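PDB 6MPR: malonate decarboxylase subunit alpha from Acinetobacter baumannii ATCC 17978, which probably acts as the acyl carrier protein transferase subunit of malonate decarboxylase, passing the carrier from acetyl to malonyl groups during malonate breakdown. Local coordinates for residues I231-T236 with G322-G326; E259-V263 with P406-M411; Q354-Q358 with N393-P398. One frame throughout, in Å; residues are numbered along the deposited sequence.

Interaction 1 (I231-T236 with G322-G326); sequences IEPLFT and GTELG
The carboxylate of Glu324 is the flat group at the middle of this contact, reached from above its plane by the backbone N-H of Phe235 and on the anti side of OE1 by the N-H of Leu325. At the Phe235 ring it is the edge that matters: water 1 sits there, in the ring plane. Two loops meet here, 231-236 following strand 221-224 of the parallel sheet and 322-326 following strand 317-319, an edge strand of the mixed sheet, so the contact joins a loop of the parallel-sheet half to a loop of the mixed-sheet half of this two-sheet alpha/beta chain.

Glu324 reaches across because its chain starts anti to the backbone N (chi1 176°) and then bends at chi2. OE2 accepts from Phe235 N at 2.8 Å, the donor lying 44° out of the carboxylate plane. Thr236 OG1 also donates to OE2, crossing the glutamate at about a right angle, at a modelled 2.5 Å that is very short, so its exact length is doubtful. OE1 turns back to its own loop and takes the N-H of Leu325 at 2.8 Å. Water 1 bridges the same oxygen to Leu234 N, donating to OE1 at 2.8 Å. Bonds from both loops thus fix the carboxylate's rotation.

Beside this polar knot, Leu325 slides past Ile231 in the opposite direction, CD2 lying 3.9 Å from Ile231 CG2, while its CD1 rests 3.9 Å from Pro233 CD. The Phe235 ring packs on Asn68, Gln69 and Asn301. A second water bridge links the loops: water 2 donates to Thr236 OG1 and, at 3.0 Å, to Leu325 O.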
ATOM      1  N   ILE A 231     -21.629   1.169 -15.372  1.00 14.79           N
ATOM      2  CA  ILE A 231     -21.316   0.581 -14.072  1.00  9.57           C
ATOM      3  C   ILE A 231     -22.478  -0.318 -13.662  1.00 15.81           C
ATOM      4  O   ILE A 231     -23.643   0.053 -13.819  1.00 18.44           O
ATOM      5  CB  ILE A 231     -21.026   1.675 -13.018  1.00 12.00           C
ATOM      6  CG1 ILE A 231     -20.749   1.039 -11.659  1.00 11.85           C
ATOM      7  CG2 ILE A 231     -22.156   2.699 -12.931  1.00 19.48           C
ATOM      8  CD1 ILE A 231     -20.191   2.033 -10.646  1.00 15.32           C
ATOM      9  N   GLU A 232     -22.141  -1.537 -13.139  1.00 13.49           N
ATOM     10  CA  GLU A 232     -23.054  -2.575 -12.650  1.00 18.73           C
ATOM     11  C   GLU A 232     -23.093  -2.612 -11.132  1.00 14.51           C
ATOM     12  O   GLU A 232     -22.119  -2.259 -10.473  1.00 16.62           O
ATOM     13  CB  GLU A 232     -22.609  -3.969 -13.106  1.00 20.13           C
ATOM     14  CG  GLU A 232     -22.431  -4.196 -14.549  1.00 28.20           C
ATOM     15  CD  GLU A 232     -22.155  -5.666 -14.801  1.00 27.76           C
ATOM     16  OE1 GLU A 232     -23.098  -6.473 -14.662  1.00 32.63           O
ATOM     17  OE2 GLU A 232     -20.995  -6.014 -15.088  1.00 27.59           O
ATOM     18  N   PRO A 233     -24.191  -3.115 -10.534  1.00 15.78           N
ATOM     19  CA  PRO A 233     -24.197  -3.351  -9.087  1.00 14.67           C
ATOM     20  C   PRO A 233     -23.472  -4.635  -8.738  1.00 14.77           C
ATOM     21  O   PRO A 233     -24.079  -5.711  -8.712  1.00 29.50           O
ATOM     22  CB  PRO A 233     -25.696  -3.444  -8.747  1.00 10.72           C
ATOM     23  CG  PRO A 233     -26.325  -3.948 -10.003  1.00 23.01           C
ATOM     24  CD  PRO A 233     -25.512  -3.364 -11.141  1.00 20.74           C
ATOM     25  N   LEU A 234     -22.183  -4.538  -8.449  1.00 11.99           N
ATOM     26  CA  LEU A 234     -21.366  -5.712  -8.182  1.00 12.46           C
ATOM     27  C   LEU A 234     -21.214  -6.018  -6.697  1.00 15.64           C
ATOM     28  O   LEU A 234     -20.613  -7.046  -6.356  1.00 16.59           O
ATOM     29  CB  LEU A 234     -19.983  -5.527  -8.812  1.00 17.17           C
ATOM     30  CG  LEU A 234     -19.984  -5.301 -10.328  1.00 20.07           C
ATOM     31  CD1 LEU A 234     -18.574  -4.984 -10.807  1.00 22.59           C
ATOM     32  CD2 LEU A 234     -20.551  -6.518 -11.065  1.00 21.81           C
ATOM     33  N   PHE A 235     -21.744  -5.171  -5.805  1.00 13.25           N
ATOM     34  CA  PHE A 235     -21.529  -5.325  -4.369  1.00 14.85           C
ATOM     35  C   PHE A 235     -22.847  -5.464  -3.624  1.00 14.35           C
ATOM     36  O   PHE A 235     -22.954  -5.129  -2.440  1.00 15.25           O
ATOM     37  CB  PHE A 235     -20.669  -4.175  -3.837  1.00 13.43           C
ATOM     38  CG  PHE A 235     -19.248  -4.275  -4.310  1.00 15.70           C
ATOM     39  CD1 PHE A 235     -18.881  -3.763  -5.541  1.00 11.57           C
ATOM     40  CD2 PHE A 235     -18.314  -4.991  -3.580  1.00 17.57           C
ATOM     41  CE1 PHE A 235     -17.586  -3.902  -5.995  1.00 14.13           C
ATOM     42  CE2 PHE A 235     -17.021  -5.147  -4.039  1.00 22.95           C
ATOM     43  CZ  PHE A 235     -16.659  -4.598  -5.252  1.00 19.44           C
ATOM     44  N   THR A 236     -23.844  -6.007  -4.318  1.00 14.67           N
ATOM     45  CA  THR A 236     -25.167  -6.256  -3.773  1.00 12.13           C
ATOM     46  C   THR A 236     -25.455  -7.745  -3.863  1.00 14.85           C
ATOM     47  O   THR A 236     -25.314  -8.348  -4.935  1.00 16.06           O
ATOM     48  CB  THR A 236     -26.231  -5.448  -4.530  1.00 10.80           C
ATOM     49  OG1 THR A 236     -25.883  -4.059  -4.486  1.00 16.14           O
ATOM     50  CG2 THR A 236     -27.613  -5.652  -3.918  1.00 13.15           C
ATOM     51  N   GLY A 322     -15.194   1.841  -3.692  1.00  9.44           N
ATOM     52  CA  GLY A 322     -16.065   2.367  -4.722  1.00  8.59           C
ATOM     53  C   GLY A 322     -17.443   2.592  -4.138  1.00 13.90           C
ATOM     54  O   GLY A 322     -17.658   2.432  -2.937  1.00 13.14           O
ATOM     55  N   THR A 323     -18.382   2.948  -5.004  1.00 12.48           N
ATOM     56  CA  THR A 323     -19.770   3.153  -4.609  1.00 16.84           C
ATOM     57  C   THR A 323     -20.518   1.821  -4.600  1.00  9.83           C
ATOM     58  O   THR A 323     -19.947   0.747  -4.808  1.00 10.84           O
ATOM     59  CB  THR A 323     -20.455   4.131  -5.570  1.00 19.27           C
ATOM     60  OG1 THR A 323     -21.660   4.605  -4.977  1.00 20.07           O
ATOM     61  CG2 THR A 323     -20.810   3.436  -6.903  1.00 17.11           C
ATOM     62  N   GLU A 324     -21.822   1.878  -4.338  1.00 10.32           N
ATOM     63  CA  GLU A 324     -22.718   0.830  -4.820  1.00 13.70           C
ATOM     64  C   GLU A 324     -23.976   1.496  -5.347  1.00 12.79           C
ATOM     65  O   GLU A 324     -24.479   2.448  -4.742  1.00 12.22           O
ATOM     66  CB  GLU A 324     -23.082  -0.226  -3.758  1.00 10.30           C
ATOM     67  CG  GLU A 324     -24.106  -1.267  -4.246  1.00 12.80           C
ATOM     68  CD  GLU A 324     -23.649  -2.054  -5.500  1.00 22.40           C
ATOM     69  OE1 GLU A 324     -23.174  -1.469  -6.495  1.00 25.61           O
ATOM     70  OE2 GLU A 324     -23.785  -3.283  -5.500  1.00 20.10           O
ATOM     71  N   LEU A 325     -24.450   1.025  -6.501  1.00 10.64           N
ATOM     72  CA  LEU A 325     -25.603   1.646  -7.137  1.00 10.96           C
ATOM     73  C   LEU A 325     -26.830   1.561  -6.237  1.00 11.14           C
ATOM     74  O   LEU A 325     -27.111   0.524  -5.624  1.00 14.66           O
ATOM     75  CB  LEU A 325     -25.897   0.977  -8.480  1.00 15.27           C
ATOM     76  CG  LEU A 325     -24.816   1.065  -9.553  1.00 19.79           C
ATOM     77  CD1 LEU A 325     -25.399   0.514 -10.833  1.00 19.23           C
ATOM     78  CD2 LEU A 325     -24.333   2.508  -9.732  1.00 26.58           C
ATOM     79  N   GLY A 326     -27.569   2.667  -6.168  1.00 11.54           N
ATOM     80  CA  GLY A 326     -28.721   2.756  -5.293  1.00 13.22           C
ATOM     81  C   GLY A 326     -28.423   3.120  -3.856  1.00 14.07           C
ATOM     82  O   GLY A 326     -29.363   3.384  -3.100  1.00 15.09           O
TER
HETATM   83  O   HOH W   1     -20.957  -1.792  -8.160  1.00 22.84           O
HETATM   84  O   HOH W   2     -27.763  -2.346  -5.094  1.00 16.41           O

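Interaction 2 (E259-V263 with P406-M411); sequences EKHNV and PAWLDM
His261 ND1 donates to Asp410 OD2 over 2.8 Å in a fairly straight bond (161°). The acceptor lies close to the imidazole plane, and the N-H meets OD2 on its anti side, with ring and carboxylate planes turned 67° apart. A carboxylate at this edge would be expected to favour a proton on ND1.

The ring is also sandwiched. Met411, its chain bent at chi2 and chi3, lays its methyl over one face in a CH-pi contact, CE 3.7 Å from the ring centroid and offset toward the rim. The opposite face carries CG of Lys260, 3.9 Å above the plane. Beyond the two segments, the rings of His474 and Tyr485 also meet this imidazole, and Leu429 of strand 429-433 packs against it.

The backbones come close as well. His261 O lies 3.2 Å from Ala407 CA, and Val263 CG2 touches the Ala407 methyl at 4.3 Å. Water 4 joins the loop to the first turn of helix 406-410, accepting from Ala407 N at 3.0 Å and donating to Asn262 O.

What packs here is the end of helix 244-261: Asn262, with positive phi (61°), closes it in a Schellman motif, and the chain turns directly into strand 265-268, a helix-to-strand connection of the alpha/beta fold built on the mixed sheet, with the short helix 406-410 packed against the turn.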
ATOM      1  N   GLU A 259     -15.675 -13.230  17.524  1.00 13.04           N
ATOM      2  CA  GLU A 259     -15.723 -13.170  18.980  1.00 13.57           C
ATOM      3  C   GLU A 259     -14.450 -13.747  19.594  1.00 13.90           C
ATOM      4  O   GLU A 259     -13.868 -13.160  20.513  1.00 14.10           O
ATOM      5  CB  GLU A 259     -16.947 -13.924  19.492  1.00 14.11           C
ATOM      6  CG  GLU A 259     -17.149 -13.752  20.998  1.00 17.47           C
ATOM      7  CD  GLU A 259     -18.346 -14.507  21.543  1.00 19.52           C
ATOM      8  OE1 GLU A 259     -19.021 -15.235  20.780  1.00 24.94           O
ATOM      9  OE2 GLU A 259     -18.612 -14.364  22.749  1.00 25.89           O
ATOM     10  N   LYS A 260     -14.009 -14.903  19.092  1.00 17.99           N
ATOM     11  CA  LYS A 260     -12.881 -15.613  19.693  1.00 18.46           C
ATOM     12  C   LYS A 260     -11.635 -14.744  19.746  1.00 16.76           C
ATOM     13  O   LYS A 260     -10.906 -14.743  20.746  1.00 14.94           O
ATOM     14  CB  LYS A 260     -12.590 -16.897  18.904  1.00 14.63           C
ATOM     15  CG  LYS A 260     -11.384 -17.690  19.438  1.00 15.41           C
ATOM     16  CD  LYS A 260     -11.152 -18.964  18.630  1.00 16.02           C
ATOM     17  CE  LYS A 260      -9.899 -19.692  19.111  1.00 24.73           C
ATOM     18  NZ  LYS A 260     -10.105 -20.345  20.435  1.00 32.94           N
ATOM     19  N   HIS A 261     -11.368 -14.004  18.671  1.00 13.56           N
ATOM     20  CA  HIS A 261     -10.147 -13.222  18.553  1.00 16.94           C
ATOM     21  C   HIS A 261     -10.366 -11.728  18.717  1.00 13.71           C
ATOM     22  O   HIS A 261      -9.418 -10.958  18.524  1.00 17.05           O
ATOM     23  CB  HIS A 261      -9.487 -13.493  17.201  1.00 12.91           C
ATOM     24  CG  HIS A 261      -9.218 -14.941  16.952  1.00 13.30           C
ATOM     25  ND1 HIS A 261      -8.266 -15.644  17.653  1.00 14.81           N
ATOM     26  CD2 HIS A 261      -9.781 -15.820  16.091  1.00 13.28           C
ATOM     27  CE1 HIS A 261      -8.249 -16.899  17.233  1.00 18.04           C
ATOM     28  NE2 HIS A 261      -9.156 -17.030  16.283  1.00 16.00           N
ATOM     29  N   ASN A 262     -11.582 -11.296  19.048  1.00 13.85           N
ATOM     30  CA  ASN A 262     -11.888  -9.884  19.314  1.00 14.72           C
ATOM     31  C   ASN A 262     -11.609  -9.008  18.087  1.00 18.13           C
ATOM     32  O   ASN A 262     -10.933  -7.982  18.168  1.00 13.71           O
ATOM     33  CB  ASN A 262     -11.111  -9.396  20.537  1.00 17.94           C
ATOM     34  CG  ASN A 262     -11.678  -8.109  21.122  1.00 28.23           C
ATOM     35  OD1 ASN A 262     -12.897  -7.901  21.143  1.00 35.63           O
ATOM     36  ND2 ASN A 262     -10.789  -7.233  21.594  1.00 27.21           N
ATOM     37  N   VAL A 263     -12.150  -9.423  16.945  1.00 14.65           N
ATOM     38  CA  VAL A 263     -11.935  -8.724  15.676  1.00 14.73           C
ATOM     39  C   VAL A 263     -12.705  -7.410  15.694  1.00 15.06           C
ATOM     40  O   VAL A 263     -13.936  -7.404  15.784  1.00 16.17           O
ATOM     41  CB  VAL A 263     -12.364  -9.604  14.496  1.00 11.00           C
ATOM     42  CG1 VAL A 263     -12.261  -8.845  13.166  1.00 15.90           C
ATOM     43  CG2 VAL A 263     -11.539 -10.899  14.474  1.00 14.31           C
ATOM     44  N   PRO A 406      -5.522  -6.509  19.378  1.00 18.52           N
ATOM     45  CA  PRO A 406      -5.723  -7.803  20.068  1.00 18.57           C
ATOM     46  C   PRO A 406      -5.821  -9.014  19.139  1.00 17.29           C
ATOM     47  O   PRO A 406      -5.194 -10.043  19.425  1.00 15.96           O
ATOM     48  CB  PRO A 406      -7.023  -7.573  20.856  1.00 20.62           C
ATOM     49  CG  PRO A 406      -7.027  -6.083  21.137  1.00 20.84           C
ATOM     50  CD  PRO A 406      -6.455  -5.474  19.871  1.00 18.52           C
ATOM     51  N   ALA A 407      -6.580  -8.932  18.037  1.00 11.77           N
ATOM     52  CA  ALA A 407      -6.689 -10.089  17.148  1.00 12.06           C
ATOM     53  C   ALA A 407      -5.339 -10.434  16.527  1.00 14.83           C
ATOM     54  O   ALA A 407      -4.980 -11.611  16.412  1.00 14.92           O
ATOM     55  CB  ALA A 407      -7.726  -9.823  16.049  1.00 12.85           C
ATOM     56  N   TRP A 408      -4.580  -9.415  16.112  1.00 16.38           N
ATOM     57  CA  TRP A 408      -3.289  -9.645  15.471  1.00 15.88           C
ATOM     58  C   TRP A 408      -2.293 -10.263  16.448  1.00 15.86           C
ATOM     59  O   TRP A 408      -1.536 -11.173  16.083  1.00 17.44           O
ATOM     60  CB  TRP A 408      -2.779  -8.319  14.912  1.00 13.11           C
ATOM     61  CG  TRP A 408      -1.497  -8.334  14.147  1.00 11.69           C
ATOM     62  CD1 TRP A 408      -1.335  -8.594  12.818  1.00 11.71           C
ATOM     63  CD2 TRP A 408      -0.201  -7.997  14.651  1.00 11.34           C
ATOM     64  NE1 TRP A 408      -0.006  -8.469  12.467  1.00 11.58           N
ATOM     65  CE2 TRP A 408       0.705  -8.088  13.574  1.00 10.04           C
ATOM     66  CE3 TRP A 408       0.280  -7.626  15.905  1.00 14.40           C
ATOM     67  CZ2 TRP A 408       2.061  -7.842  13.722  1.00 13.06           C
ATOM     68  CZ3 TRP A 408       1.629  -7.369  16.046  1.00 14.21           C
ATOM     69  CH2 TRP A 408       2.507  -7.483  14.959  1.00 16.49           C
ATOM     70  N   LEU A 409      -2.289  -9.800  17.699  1.00 14.39           N
ATOM     71  CA  LEU A 409      -1.459 -10.437  18.720  1.00 14.32           C
ATOM     72  C   LEU A 409      -1.901 -11.867  19.011  1.00 18.79           C
ATOM     73  O   LEU A 409      -1.072 -12.704  19.386  1.00 18.65           O
ATOM     74  CB  LEU A 409      -1.504  -9.635  20.027  1.00 16.51           C
ATOM     75  CG  LEU A 409      -0.687  -8.352  20.087  1.00 19.55           C
ATOM     76  CD1 LEU A 409      -0.907  -7.644  21.432  1.00 21.47           C
ATOM     77  CD2 LEU A 409       0.780  -8.707  19.899  1.00 20.51           C
ATOM     78  N   ASP A 410      -3.202 -12.156  18.876  1.00 16.32           N
ATOM     79  CA  ASP A 410      -3.712 -13.485  19.203  1.00 16.22           C
ATOM     80  C   ASP A 410      -3.159 -14.551  18.269  1.00 18.28           C
ATOM     81  O   ASP A 410      -3.211 -15.742  18.603  1.00 21.67           O
ATOM     82  CB  ASP A 410      -5.243 -13.484  19.159  1.00 18.39           C
ATOM     83  CG  ASP A 410      -5.868 -14.392  20.202  1.00 27.95           C
ATOM     84  OD1 ASP A 410      -5.206 -14.699  21.225  1.00 25.48           O
ATOM     85  OD2 ASP A 410      -7.028 -14.813  19.990  1.00 25.88           O
ATOM     86  N   MET A 411      -2.617 -14.148  17.119  1.00 15.32           N
ATOM     87  CA  MET A 411      -1.998 -15.067  16.177  1.00 14.10           C
ATOM     88  C   MET A 411      -0.536 -15.370  16.498  1.00 22.19           C
ATOM     89  O   MET A 411       0.049 -16.258  15.864  1.00 17.89           O
ATOM     90  CB  MET A 411      -2.093 -14.493  14.760  1.00 11.74           C
ATOM     91  CG  MET A 411      -3.519 -14.273  14.237  1.00 19.84           C
ATOM     92  SD  MET A 411      -4.499 -15.794  14.033  1.00 19.07           S
ATOM     93  CE  MET A 411      -5.460 -15.719  15.526  1.00 15.42           C
TER
HETATM   94  O   HOH W   3      -7.781 -11.255  21.252  1.00 29.57           O
HETATM   95  O   HOH W   4      -8.573  -6.771  17.732  1.00 22.32           O

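Interaction 3 (Q354-Q358 with N393-P398); sequences QLAGQ and NMGHDP
Hydrogen bonds come first, and Asn393 ND2 makes both of those assigned across the contact. Its donor nitrogen reaches the backbone O of Gln354 at 2.9 Å, with that oxygen exactly in the asparagine's amide plane but ND2 standing 55° above the carbonyl plane. The Gln358 N-H of the helix takes the same oxygen from the other face of its plane, so Gln354 O serves two donors without leaving the helical pattern. ND2 also donates to Gln354 OE1 at 2.9 Å, this time only 24° from the carbonyl plane. The glutamine can offer OE1 there because its chain bends at chi2 (-76°), folding the amide back alongside Asn393 as the two side chains slide past each other in opposite directions.

Water and the neighbouring subunit supply further polar links. Gln358, its chain extended, passes by the edge of the His396 ring, and water 5 bridges the two, donating to Gln358 OE1 at 3.1 Å and lying 2.9 Å from His396 NE2. ND1 of that ring is bonded to Pro392 O. Helix 350-359, which leads to strand 363-366 of the mixed sheet in the alpha/beta fold, here packs against the end of helix 391-394 and the loop beyond it, and Lys428 NZ bonds both Gly357 O and Met394 O. This is at the interface with the second subunit: Gln358 OE1 accepts from Gln358 NE2 of the second subunit, and Asn393 OD1 is bonded to Tyr359 OH of that subunit.

Van der Waals contacts complete the account. Pro398 CG approaches Gln358 O to 3.4 Å, and the apolar touch is Pro398 CB on Gln358 CG at 3.8 Å. Met394 curls its bent chain toward the helix; in the conformer given, one of two deposited, CE lies 3.5 Å from Gly357 CA, a placing that holds for that conformer only.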
ATOM      1  N   GLN A 354      -7.667  -0.309  -0.230  1.00  7.91           N
ATOM      2  CA  GLN A 354      -6.877  -1.543  -0.307  1.00  9.73           C
ATOM      3  C   GLN A 354      -5.659  -1.482   0.608  1.00  7.15           C
ATOM      4  O   GLN A 354      -5.317  -2.475   1.260  1.00  8.55           O
ATOM      5  CB  GLN A 354      -6.440  -1.795  -1.745  1.00 12.46           C
ATOM      6  CG  GLN A 354      -7.516  -2.379  -2.641  1.00  9.85           C
ATOM      7  CD  GLN A 354      -7.752  -3.846  -2.374  1.00  9.83           C
ATOM      8  OE1 GLN A 354      -6.819  -4.581  -2.052  1.00  9.50           O
ATOM      9  NE2 GLN A 354      -8.998  -4.283  -2.504  1.00 10.48           N
ATOM     10  N   LEU A 355      -4.989  -0.322   0.669  1.00  8.83           N
ATOM     11  CA  LEU A 355      -3.865  -0.177   1.596  1.00 12.97           C
ATOM     12  C   LEU A 355      -4.306  -0.417   3.040  1.00  9.64           C
ATOM     13  O   LEU A 355      -3.637  -1.136   3.796  1.00 10.54           O
ATOM     14  CB  LEU A 355      -3.245   1.211   1.456  1.00 12.49           C
ATOM     15  CG  LEU A 355      -1.843   1.346   2.050  1.00 29.58           C
ATOM     16  CD1 LEU A 355      -0.882   0.326   1.419  1.00 25.25           C
ATOM     17  CD2 LEU A 355      -1.340   2.770   1.859  1.00 38.22           C
ATOM     18  N   ALA A 356      -5.421   0.193   3.450  1.00  8.71           N
ATOM     19  CA  ALA A 356      -5.932  -0.063   4.795  1.00 12.77           C
ATOM     20  C   ALA A 356      -6.308  -1.524   4.967  1.00 16.57           C
ATOM     21  O   ALA A 356      -6.103  -2.102   6.041  1.00  8.48           O
ATOM     22  CB  ALA A 356      -7.133   0.831   5.098  1.00 11.03           C
ATOM     23  N   GLY A 357      -6.864  -2.138   3.922  1.00 10.71           N
ATOM     24  CA  GLY A 357      -7.199  -3.548   4.010  1.00 12.26           C
ATOM     25  C   GLY A 357      -5.989  -4.421   4.276  1.00 12.81           C
ATOM     26  O   GLY A 357      -6.105  -5.483   4.891  1.00 12.96           O
ATOM     27  N   GLN A 358      -4.819  -4.003   3.798  1.00 10.17           N
ATOM     28  CA  GLN A 358      -3.593  -4.743   4.088  1.00 10.17           C
ATOM     29  C   GLN A 358      -3.062  -4.430   5.488  1.00  9.92           C
ATOM     30  O   GLN A 358      -2.791  -5.337   6.282  1.00 11.61           O
ATOM     31  CB  GLN A 358      -2.511  -4.412   3.054  1.00  9.97           C
ATOM     32  CG  GLN A 358      -1.163  -4.992   3.510  1.00 11.24           C
ATOM     33  CD  GLN A 358       0.022  -4.570   2.664  1.00 17.94           C
ATOM     34  OE1 GLN A 358       1.161  -4.851   3.030  1.00 20.26           O
ATOM     35  NE2 GLN A 358      -0.232  -3.918   1.537  1.00 23.03           N
ATOM     36  N   ASN A 393      -3.919  -9.020  -2.004  1.00 10.42           N
ATOM     37  CA  ASN A 393      -3.526  -7.966  -1.077  1.00  8.20           C
ATOM     38  C   ASN A 393      -4.282  -8.077   0.240  1.00 10.53           C
ATOM     39  O   ASN A 393      -3.729  -7.801   1.307  1.00 12.22           O
ATOM     40  CB  ASN A 393      -3.762  -6.601  -1.715  1.00  8.72           C
ATOM     41  CG  ASN A 393      -3.447  -5.457  -0.767  1.00 10.25           C
ATOM     42  OD1 ASN A 393      -2.292  -5.259  -0.388  1.00 11.35           O
ATOM     43  ND2 ASN A 393      -4.479  -4.714  -0.364  1.00  9.21           N
ATOM     44  N   MET A 394      -5.544  -8.491   0.177  1.00 10.40           N
ATOM     45  CA  MET A 394      -6.323  -8.663   1.394  0.52 13.42           C
ATOM     46  C   MET A 394      -5.994  -9.970   2.106  1.00 13.84           C
ATOM     47  O   MET A 394      -6.028 -10.018   3.346  1.00 14.12           O
ATOM     48  CB  MET A 394      -7.809  -8.595   1.054  0.52 12.66           C
ATOM     49  CG  MET A 394      -8.183  -7.387   0.209  0.52 13.55           C
ATOM     50  SD  MET A 394      -7.920  -5.833   1.100  0.52 14.21           S
ATOM     51  CE  MET A 394      -9.079  -6.082   2.418  0.52  9.06           C
ATOM     52  N   GLY A 395      -5.673 -11.019   1.354  1.00 15.12           N
ATOM     53  CA  GLY A 395      -5.451 -12.339   1.913  1.00 13.24           C
ATOM     54  C   GLY A 395      -3.995 -12.742   2.054  1.00 11.31           C
ATOM     55  O   GLY A 395      -3.582 -13.798   1.561  1.00 12.80           O
ATOM     56  N   HIS A 396      -3.210 -11.921   2.744  1.00  8.19           N
ATOM     57  CA  HIS A 396      -1.872 -12.327   3.142  1.00  8.93           C
ATOM     58  C   HIS A 396      -1.534 -11.688   4.481  1.00 12.12           C
ATOM     59  O   HIS A 396      -2.151 -10.707   4.907  1.00 13.10           O
ATOM     60  CB  HIS A 396      -0.823 -11.948   2.082  1.00 15.28           C
ATOM     61  CG  HIS A 396      -0.495 -10.486   2.054  1.00 12.16           C
ATOM     62  ND1 HIS A 396      -1.197  -9.582   1.286  1.00 10.83           N
ATOM     63  CD2 HIS A 396       0.458  -9.771   2.700  1.00 10.33           C
ATOM     64  CE1 HIS A 396      -0.705  -8.369   1.476  1.00  8.51           C
ATOM     65  NE2 HIS A 396       0.309  -8.457   2.317  1.00 10.06           N
ATOM     66  N   ASP A 397      -0.560 -12.285   5.154  1.00  9.46           N
ATOM     67  CA  ASP A 397      -0.003 -11.727   6.372  1.00  9.48           C
ATOM     68  C   ASP A 397       0.934 -10.579   6.011  1.00 10.04           C
ATOM     69  O   ASP A 397       1.989 -10.812   5.407  1.00 12.07           O
ATOM     70  CB  ASP A 397       0.747 -12.806   7.150  1.00 10.80           C
ATOM     71  CG  ASP A 397       1.337 -12.273   8.440  1.00 18.55           C
ATOM     72  OD1 ASP A 397       0.728 -11.349   9.032  1.00 16.48           O
ATOM     73  OD2 ASP A 397       2.401 -12.776   8.857  1.00 22.05           O
ATOM     74  N   PRO A 398       0.578  -9.328   6.338  1.00  8.57           N
ATOM     75  CA  PRO A 398       1.433  -8.191   5.962  1.00 11.91           C
ATOM     76  C   PRO A 398       2.698  -8.144   6.803  1.00 11.73           C
ATOM     77  O   PRO A 398       2.646  -7.750   7.976  1.00  9.62           O
ATOM     78  CB  PRO A 398       0.526  -6.978   6.227  1.00  9.45           C
ATOM     79  CG  PRO A 398      -0.388  -7.440   7.363  1.00  8.24           C
ATOM     80  CD  PRO A 398      -0.615  -8.920   7.104  1.00 10.75           C
TER
HETATM   81  O   HOH W   5       2.930  -7.320   2.707  1.00 20.92           O

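How the interactions relate
Interaction 3 is the core contact, fully buried about 11 Å from the chain centre; interaction 1 is nearly as central but only partly buried, and interaction 2 lies towards the periphery, about 24 Å out. Their chemistry differs too: neutral amides in interaction 3, a carboxylate held by backbone N-H groups, a hydroxyl and a water between loops in interaction 1, and a histidine-carboxylate pair at a helix end in interaction 2. Interactions 2 and 3 use consecutive helices, 391-394 and 406-410, and come within about 5 Å at their nearest atoms without touching. Both also meet the second subunit, through hydrogen bonds in interaction 3 and through packing of Trp408 and Leu409 in interaction 2. No other chain touches interaction 1.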